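Local coordinates for protein nitrite transporter NirC (PDB 4FC4) that forms a pentameric channel of the formate/nitrite transporter family that carries nitrite into and out of the cell across the cytoplasmic membrane, at residues F86-V91 against G99-I104; Q107-N112 against A200-F205. All coordinates share one frame; numbering follows the deposited sequence.

Interaction 1. Residues F86-V91 against G99-I104; sequences FLTLGV and GQMWAI
Met101 reaches across from 99-104 and lies against one side of 86-91, touching Val91, Leu87 and Thr88 in turn. Its CB meets Val91 CG2 at 3.8 Å, the two side chains crossing at about a right angle. One bond further, Met101 CG packs on Leu87 CB at 3.6 Å. The sulfur then passes over the backbone, with Met101 SD 3.9 Å from Leu87 C. With CG anti to the backbone N (chi1 173°) and the chain extended beyond it, the thioether is carried to its full length, and the methyl ends beside Thr88, Met101 CE to Thr88 OG1 being 3.1 Å, unusually short and so doubtful in detail. Thr88 OG1 is hydrogen-bonded to Thr84 O, one turn back in its own helix. Leu87 CD1 touches Ile104 CG2 at 3.9 Å, one turn along from Met101. No hydrogen bond crosses the contact, which is a largely buried and mainly apolar seam. The two segments run antiparallel at 164°, their axes 9.6 Å apart, so helices 80-93 and 98-125 form a helical hairpin joined by a short turn, with Leu87 and Met101 facing each other near its closed end. Around the pair, Ala13 of helix 3-22 also touches Leu87, while Val238 of helix 219-248 packs on both Thr88 and Met101, so helices 3-22 and 219-248 both pack against this part of the hairpin, and helix 150-172 touches it through Phe86 and Leu89.

Interaction 2. Residues Q107-N112 against A200-F205; sequences QTWLGN and ANMTLF
Trp109 swings its CG anti to the backbone N (chi1 -164°), which brings the end of the indole nearer to 200-205, and Met202, with chi1 -63° and a chain extended beyond CG, spans the gap. Met202 CE lies over one face of the indole, 3.6 Å from the centroid of the five-membered ring and 22° off its normal, a CH-pi contact. Its nearest ring atom is at the ring fusion, with Trp109 CE2 to Met202 CE at 3.4 Å. The sulfur stands further back, Met202 SD being 5.2 Å from the centroid of the six-membered ring, a long Met-aromatic contact. Met202 SD also rests against main chain, 3.9 Å from Asn112 C. The two segments meet through one long thioether, the CA atoms of Asn112 and Met202 still 8.3 Å apart. The contact lies inside the protomer, where helix 98-125 meets helix 198-209; the break at 193-197 after helix 177-192 is consistent with the interrupted fifth transmembrane helix of the formate/nitrite transporter fold. The Asn112 amide is hydrogen-bonded to Ser31 O, Glu78 O and Phe80 N, and Trp109 NE1 to Thr230 OG1. What joins the segments is therefore dispersion and weak CH-pi attraction between a polarisable methionine and an indole whose orientation the Thr230 bond probably helps to fix, together with the edge-to-face contact with Phe80.

In the fold
From the N terminus, the chain passes through helices 3-22 and 24-51 and two shorter helices before helix 80-93 opens interaction 1. That contact closes a tight loop, with seven residues between 86-91 and 99-104. Helix 98-125 then continues, and three residues past the first contact its segment 107-112 opens interaction 2, which closes on helix 198-209 after 87 intervening residues that include helices 137-147, 150-172 and 177-192. The two contacts follow in series, neither nested nor crossed, with centres about 19 Å apart. Sharing helix 98-125, they link the local hairpin to a helix of the chain's second half; the contact centres lie about 18 Å and about 8 Å from the centre of the chain.

Interaction 1. Residues F86-V91 against G99-I104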
ATOM      1  N   PHE B  86     -13.288 -20.692 -16.680  1.00 45.70           N
ATOM      2  CA  PHE B  86     -12.606 -21.928 -16.299  1.00 47.77           C
ATOM      3  C   PHE B  86     -13.120 -23.075 -17.162  1.00 52.05           C
ATOM      4  O   PHE B  86     -12.342 -23.882 -17.770  1.00 52.91           O
ATOM      5  CB  PHE B  86     -12.829 -22.259 -14.793  1.00 47.80           C
ATOM      6  CG  PHE B  86     -12.038 -21.393 -13.819  1.00 46.59           C
ATOM      7  CD1 PHE B  86     -10.639 -21.289 -13.893  1.00 48.68           C
ATOM      8  CD2 PHE B  86     -12.696 -20.692 -12.789  1.00 46.77           C
ATOM      9  CE1 PHE B  86      -9.918 -20.500 -12.969  1.00 46.04           C
ATOM     10  CE2 PHE B  86     -11.986 -19.900 -11.871  1.00 42.87           C
ATOM     11  CZ  PHE B  86     -10.604 -19.793 -11.967  1.00 41.04           C
ATOM     12  N   LEU B  87     -14.452 -23.153 -17.199  1.00 52.61           N
ATOM     13  CA  LEU B  87     -15.130 -24.216 -17.901  1.00 55.20           C
ATOM     14  C   LEU B  87     -14.871 -24.159 -19.398  1.00 58.21           C
ATOM     15  O   LEU B  87     -14.775 -25.190 -20.039  1.00 62.90           O
ATOM     16  CB  LEU B  87     -16.612 -24.221 -17.566  1.00 54.11           C
ATOM     17  CG  LEU B  87     -16.925 -24.361 -16.070  1.00 53.46           C
ATOM     18  CD1 LEU B  87     -18.422 -24.488 -15.882  1.00 56.03           C
ATOM     19  CD2 LEU B  87     -16.264 -25.591 -15.462  1.00 55.10           C
ATOM     20  N   THR B  88     -14.692 -22.960 -19.938  1.00 58.42           N
ATOM     21  CA  THR B  88     -14.439 -22.801 -21.365  1.00 59.75           C
ATOM     22  C   THR B  88     -13.100 -23.466 -21.696  1.00 61.96           C
ATOM     23  O   THR B  88     -13.030 -24.353 -22.599  1.00 66.30           O
ATOM     24  CB  THR B  88     -14.439 -21.301 -21.764  1.00 59.36           C
ATOM     25  OG1 THR B  88     -15.799 -20.832 -21.773  1.00 59.91           O
ATOM     26  CG2 THR B  88     -13.804 -21.086 -23.138  1.00 57.24           C
ATOM     27  N   LEU B  89     -12.069 -23.046 -20.955  1.00 55.41           N
ATOM     28  CA  LEU B  89     -10.731 -23.599 -21.063  1.00 55.02           C
ATOM     29  C   LEU B  89     -10.757 -25.093 -20.812  1.00 56.60           C
ATOM     30  O   LEU B  89     -10.034 -25.837 -21.473  1.00 62.47           O
ATOM     31  CB  LEU B  89      -9.737 -22.872 -20.113  1.00 51.42           C
ATOM     32  CG  LEU B  89      -9.481 -21.430 -20.586  1.00 49.90           C
ATOM     33  CD1 LEU B  89      -8.634 -20.608 -19.631  1.00 47.58           C
ATOM     34  CD2 LEU B  89      -8.807 -21.452 -21.951  1.00 50.71           C
ATOM     35  N   GLY B  90     -11.581 -25.548 -19.872  1.00 55.75           N
ATOM     36  CA  GLY B  90     -11.766 -27.003 -19.635  1.00 56.57           C
ATOM     37  C   GLY B  90     -12.304 -27.755 -20.850  1.00 58.46           C
ATOM     38  O   GLY B  90     -11.757 -28.816 -21.232  1.00 57.70           O
ATOM     39  N   VAL B  91     -13.340 -27.201 -21.490  1.00 56.08           N
ATOM     40  CA  VAL B  91     -13.877 -27.828 -22.729  1.00 58.17           C
ATOM     41  C   VAL B  91     -12.788 -27.830 -23.803  1.00 58.27           C
ATOM     42  O   VAL B  91     -12.535 -28.854 -24.434  1.00 59.17           O
ATOM     43  CB  VAL B  91     -15.188 -27.137 -23.225  1.00 57.94           C
ATOM     44  CG1 VAL B  91     -15.629 -27.678 -24.574  1.00 57.79           C
ATOM     45  CG2 VAL B  91     -16.310 -27.285 -22.184  1.00 57.05           C
ATOM     46  N   GLY B  99     -21.111 -30.524 -22.580  1.00 71.07           N
ATOM     47  CA  GLY B  99     -22.291 -30.878 -21.782  1.00 73.04           C
ATOM     48  C   GLY B  99     -22.088 -30.548 -20.312  1.00 71.01           C
ATOM     49  O   GLY B  99     -22.983 -30.022 -19.657  1.00 74.88           O
ATOM     50  N   GLN B 100     -20.907 -30.874 -19.798  1.00 67.22           N
ATOM     51  CA  GLN B 100     -20.564 -30.607 -18.402  1.00 66.28           C
ATOM     52  C   GLN B 100     -20.523 -29.122 -18.116  1.00 66.28           C
ATOM     53  O   GLN B 100     -21.003 -28.693 -17.075  1.00 68.55           O
ATOM     54  CB  GLN B 100     -19.214 -31.252 -18.015  1.00 63.70           C
ATOM     55  CG  GLN B 100     -19.331 -32.739 -17.744  1.00 61.38           C
ATOM     56  CD  GLN B 100     -18.002 -33.422 -17.532  1.00 60.93           C
ATOM     57  OE1 GLN B 100     -17.760 -34.013 -16.471  1.00 60.64           O
ATOM     58  NE2 GLN B 100     -17.129 -33.353 -18.533  1.00 60.08           N
ATOM     59  N   MET B 101     -19.947 -28.341 -19.029  1.00 62.14           N
ATOM     60  CA  MET B 101     -19.930 -26.909 -18.854  1.00 61.17           C
ATOM     61  C   MET B 101     -21.345 -26.334 -18.703  1.00 63.19           C
ATOM     62  O   MET B 101     -21.640 -25.624 -17.736  1.00 63.10           O
ATOM     63  CB  MET B 101     -19.196 -26.228 -20.014  1.00 61.08           C
ATOM     64  CG  MET B 101     -19.300 -24.711 -19.979  1.00 55.27           C
ATOM     65  SD  MET B 101     -18.325 -24.001 -21.296  1.00 61.66           S
ATOM     66  CE  MET B 101     -18.470 -22.227 -20.953  1.00 51.82           C
ATOM     67  N   TRP B 102     -22.219 -26.627 -19.662  1.00 64.82           N
ATOM     68  CA  TRP B 102     -23.590 -26.119 -19.590  1.00 64.53           C
ATOM     69  C   TRP B 102     -24.463 -26.715 -18.498  1.00 63.35           C
ATOM     70  O   TRP B 102     -25.398 -26.079 -18.070  1.00 65.10           O
ATOM     71  CB  TRP B 102     -24.262 -26.144 -20.957  1.00 63.56           C
ATOM     72  CG  TRP B 102     -23.504 -25.377 -22.023  1.00 63.59           C
ATOM     73  CD1 TRP B 102     -22.999 -25.881 -23.221  1.00 68.86           C
ATOM     74  CD2 TRP B 102     -23.158 -23.936 -22.048  1.00 64.21           C
ATOM     75  NE1 TRP B 102     -22.393 -24.892 -23.966  1.00 67.81           N
ATOM     76  CE2 TRP B 102     -22.446 -23.705 -23.321  1.00 64.11           C
ATOM     77  CE3 TRP B 102     -23.345 -22.845 -21.163  1.00 61.94           C
ATOM     78  CZ2 TRP B 102     -21.960 -22.452 -23.679  1.00 61.30           C
ATOM     79  CZ3 TRP B 102     -22.859 -21.588 -21.547  1.00 59.29           C
ATOM     80  CH2 TRP B 102     -22.186 -21.399 -22.776  1.00 62.69           C
ATOM     81  N   ALA B 103     -24.162 -27.900 -17.980  1.00 61.81           N
ATOM     82  CA  ALA B 103     -24.920 -28.403 -16.842  1.00 60.27           C
ATOM     83  C   ALA B 103     -24.495 -27.698 -15.526  1.00 60.90           C
ATOM     84  O   ALA B 103     -25.277 -27.545 -14.588  1.00 61.32           O
ATOM     85  CB  ALA B 103     -24.736 -29.894 -16.739  1.00 61.55           C
ATOM     86  N   ILE B 104     -23.255 -27.235 -15.482  1.00 56.22           N
ATOM     87  CA  ILE B 104     -22.717 -26.691 -14.279  1.00 56.95           C
ATOM     88  C   ILE B 104     -23.009 -25.192 -14.091  1.00 57.47           C
ATOM     89  O   ILE B 104     -23.411 -24.773 -12.991  1.00 59.54           O
ATOM     90  CB  ILE B 104     -21.200 -26.987 -14.208  1.00 56.94           C
ATOM     91  CG1 ILE B 104     -20.972 -28.526 -14.093  1.00 56.21           C
ATOM     92  CG2 ILE B 104     -20.568 -26.192 -13.093  1.00 49.92           C
ATOM     93  CD1 ILE B 104     -19.523 -28.933 -13.958  1.00 55.32           C
TER

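Interaction 2. Residues Q107-N112 against A200-F205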
ATOM      1  N   GLN B 107     -26.242 -24.098 -12.274  1.00 53.13           N
ATOM      2  CA  GLN B 107     -26.096 -24.433 -10.862  1.00 53.74           C
ATOM      3  C   GLN B 107     -25.233 -23.414 -10.084  1.00 48.38           C
ATOM      4  O   GLN B 107     -25.621 -23.006  -8.967  1.00 43.91           O
ATOM      5  CB  GLN B 107     -25.408 -25.761 -10.688  1.00 58.82           C
ATOM      6  CG  GLN B 107     -26.037 -26.955 -11.372  1.00 65.40           C
ATOM      7  CD  GLN B 107     -25.496 -28.247 -10.753  1.00 71.73           C
ATOM      8  OE1 GLN B 107     -26.020 -29.307 -11.032  1.00 63.94           O
ATOM      9  NE2 GLN B 107     -24.432 -28.144  -9.883  1.00 65.92           N
ATOM     10  N   THR B 108     -24.077 -23.041 -10.635  1.00 45.93           N
ATOM     11  CA  THR B 108     -23.173 -22.139  -9.902  1.00 43.64           C
ATOM     12  C   THR B 108     -23.935 -20.832  -9.717  1.00 45.68           C
ATOM     13  O   THR B 108     -23.959 -20.239  -8.644  1.00 50.82           O
ATOM     14  CB  THR B 108     -21.857 -21.883 -10.651  1.00 43.49           C
ATOM     15  OG1 THR B 108     -21.319 -23.115 -11.170  1.00 48.42           O
ATOM     16  CG2 THR B 108     -20.796 -21.181  -9.703  1.00 41.53           C
ATOM     17  N   TRP B 109     -24.555 -20.382 -10.797  1.00 47.24           N
ATOM     18  CA  TRP B 109     -25.408 -19.210 -10.792  1.00 47.26           C
ATOM     19  C   TRP B 109     -26.434 -19.273  -9.682  1.00 48.51           C
ATOM     20  O   TRP B 109     -26.545 -18.316  -8.923  1.00 45.04           O
ATOM     21  CB  TRP B 109     -26.127 -19.135 -12.143  1.00 50.04           C
ATOM     22  CG  TRP B 109     -26.742 -17.804 -12.428  1.00 50.40           C
ATOM     23  CD1 TRP B 109     -26.172 -16.737 -13.119  1.00 51.12           C
ATOM     24  CD2 TRP B 109     -28.065 -17.332 -12.020  1.00 52.62           C
ATOM     25  NE1 TRP B 109     -27.036 -15.684 -13.188  1.00 50.85           N
ATOM     26  CE2 TRP B 109     -28.185 -15.960 -12.544  1.00 52.44           C
ATOM     27  CE3 TRP B 109     -29.162 -17.904 -11.343  1.00 53.16           C
ATOM     28  CZ2 TRP B 109     -29.346 -15.202 -12.369  1.00 54.37           C
ATOM     29  CZ3 TRP B 109     -30.331 -17.124 -11.174  1.00 52.92           C
ATOM     30  CH2 TRP B 109     -30.432 -15.826 -11.700  1.00 52.62           C
ATOM     31  N   LEU B 110     -27.214 -20.375  -9.602  1.00 48.71           N
ATOM     32  CA  LEU B 110     -28.269 -20.524  -8.595  1.00 48.61           C
ATOM     33  C   LEU B 110     -27.702 -20.479  -7.170  1.00 50.29           C
ATOM     34  O   LEU B 110     -28.313 -19.830  -6.272  1.00 47.89           O
ATOM     35  CB  LEU B 110     -29.113 -21.791  -8.809  1.00 51.66           C
ATOM     36  CG  LEU B 110     -30.112 -21.807 -10.007  1.00 57.90           C
ATOM     37  CD1 LEU B 110     -30.745 -23.174 -10.226  1.00 59.57           C
ATOM     38  CD2 LEU B 110     -31.213 -20.724  -9.963  1.00 54.85           C
ATOM     39  N   GLY B 111     -26.534 -21.121  -6.972  1.00 46.63           N
ATOM     40  CA  GLY B 111     -25.897 -21.122  -5.671  1.00 45.12           C
ATOM     41  C   GLY B 111     -25.472 -19.724  -5.278  1.00 48.06           C
ATOM     42  O   GLY B 111     -25.681 -19.299  -4.164  1.00 53.69           O
ATOM     43  N   ASN B 112     -24.826 -19.016  -6.196  1.00 47.45           N
ATOM     44  CA  ASN B 112     -24.437 -17.633  -5.988  1.00 45.94           C
ATOM     45  C   ASN B 112     -25.626 -16.762  -5.567  1.00 48.70           C
ATOM     46  O   ASN B 112     -25.481 -15.905  -4.682  1.00 45.83           O
ATOM     47  CB  ASN B 112     -23.820 -17.082  -7.257  1.00 41.64           C
ATOM     48  CG  ASN B 112     -22.440 -17.637  -7.522  1.00 48.43           C
ATOM     49  OD1 ASN B 112     -21.891 -17.363  -8.575  1.00 51.43           O
ATOM     50  ND2 ASN B 112     -21.857 -18.414  -6.563  1.00 48.65           N
ATOM     51  N   ALA B 200     -22.790  -9.815  -8.177  1.00 44.40           N
ATOM     52  CA  ALA B 200     -22.809  -8.642  -7.272  1.00 43.54           C
ATOM     53  C   ALA B 200     -24.179  -7.919  -7.335  1.00 44.10           C
ATOM     54  O   ALA B 200     -24.643  -7.396  -6.331  1.00 43.20           O
ATOM     55  CB  ALA B 200     -21.670  -7.673  -7.585  1.00 39.62           C
ATOM     56  N   ASN B 201     -24.827  -7.903  -8.501  1.00 40.64           N
ATOM     57  CA  ASN B 201     -26.135  -7.269  -8.620  1.00 42.43           C
ATOM     58  C   ASN B 201     -27.190  -8.012  -7.805  1.00 42.69           C
ATOM     59  O   ASN B 201     -28.072  -7.399  -7.222  1.00 43.95           O
ATOM     60  CB  ASN B 201     -26.592  -7.130 -10.086  1.00 45.66           C
ATOM     61  CG  ASN B 201     -25.848  -6.035 -10.874  1.00 44.17           C
ATOM     62  OD1 ASN B 201     -26.103  -5.874 -12.098  1.00 53.78           O
ATOM     63  ND2 ASN B 201     -24.931  -5.312 -10.234  1.00 39.10           N
ATOM     64  N   MET B 202     -27.070  -9.332  -7.748  1.00 44.76           N
ATOM     65  CA  MET B 202     -27.958 -10.175  -6.944  1.00 43.68           C
ATOM     66  C   MET B 202     -28.074  -9.662  -5.511  1.00 42.30           C
ATOM     67  O   MET B 202     -29.195  -9.564  -5.003  1.00 43.38           O
ATOM     68  CB  MET B 202     -27.491 -11.639  -6.901  1.00 43.33           C
ATOM     69  CG  MET B 202     -27.479 -12.367  -8.230  1.00 43.79           C
ATOM     70  SD  MET B 202     -26.623 -13.968  -8.151  1.00 45.96           S
ATOM     71  CE  MET B 202     -26.815 -14.500  -9.842  1.00 47.93           C
ATOM     72  N   THR B 203     -26.953  -9.339  -4.863  1.00 37.12           N
ATOM     73  CA  THR B 203     -27.019  -8.819  -3.501  1.00 36.50           C
ATOM     74  C   THR B 203     -27.683  -7.422  -3.515  1.00 38.73           C
ATOM     75  O   THR B 203     -28.540  -7.096  -2.695  1.00 38.93           O
ATOM     76  CB  THR B 203     -25.626  -8.770  -2.788  1.00 34.64           C
ATOM     77  OG1 THR B 203     -25.166 -10.100  -2.493  1.00 34.46           O
ATOM     78  CG2 THR B 203     -25.756  -8.057  -1.446  1.00 34.32           C
ATOM     79  N   LEU B 204     -27.295  -6.575  -4.460  1.00 42.99           N
ATOM     80  CA  LEU B 204     -27.844  -5.229  -4.475  1.00 42.21           C
ATOM     81  C   LEU B 204     -29.352  -5.337  -4.625  1.00 45.57           C
ATOM     82  O   LEU B 204     -30.114  -4.655  -3.904  1.00 47.86           O
ATOM     83  CB  LEU B 204     -27.264  -4.414  -5.612  1.00 39.72           C
ATOM     84  CG  LEU B 204     -27.841  -3.012  -5.596  1.00 40.81           C
ATOM     85  CD1 LEU B 204     -27.410  -2.221  -4.353  1.00 41.22           C
ATOM     86  CD2 LEU B 204     -27.409  -2.385  -6.901  1.00 38.36           C
ATOM     87  N   PHE B 205     -29.782  -6.198  -5.555  1.00 44.84           N
ATOM     88  CA  PHE B 205     -31.190  -6.321  -5.818  1.00 47.57           C
ATOM     89  C   PHE B 205     -31.954  -6.807  -4.618  1.00 50.63           C
ATOM     90  O   PHE B 205     -33.097  -6.384  -4.412  1.00 52.58           O
ATOM     91  CB  PHE B 205     -31.477  -7.152  -7.060  1.00 49.27           C
ATOM     92  CG  PHE B 205     -31.043  -6.483  -8.354  1.00 49.37           C
ATOM     93  CD1 PHE B 205     -31.211  -5.137  -8.545  1.00 52.38           C
ATOM     94  CD2 PHE B 205     -30.444  -7.211  -9.374  1.00 50.91           C
ATOM     95  CE1 PHE B 205     -30.798  -4.526  -9.726  1.00 55.08           C
ATOM     96  CE2 PHE B 205     -30.038  -6.608 -10.561  1.00 49.88           C
ATOM     97  CZ  PHE B 205     -30.213  -5.260 -10.735  1.00 50.00           C
TER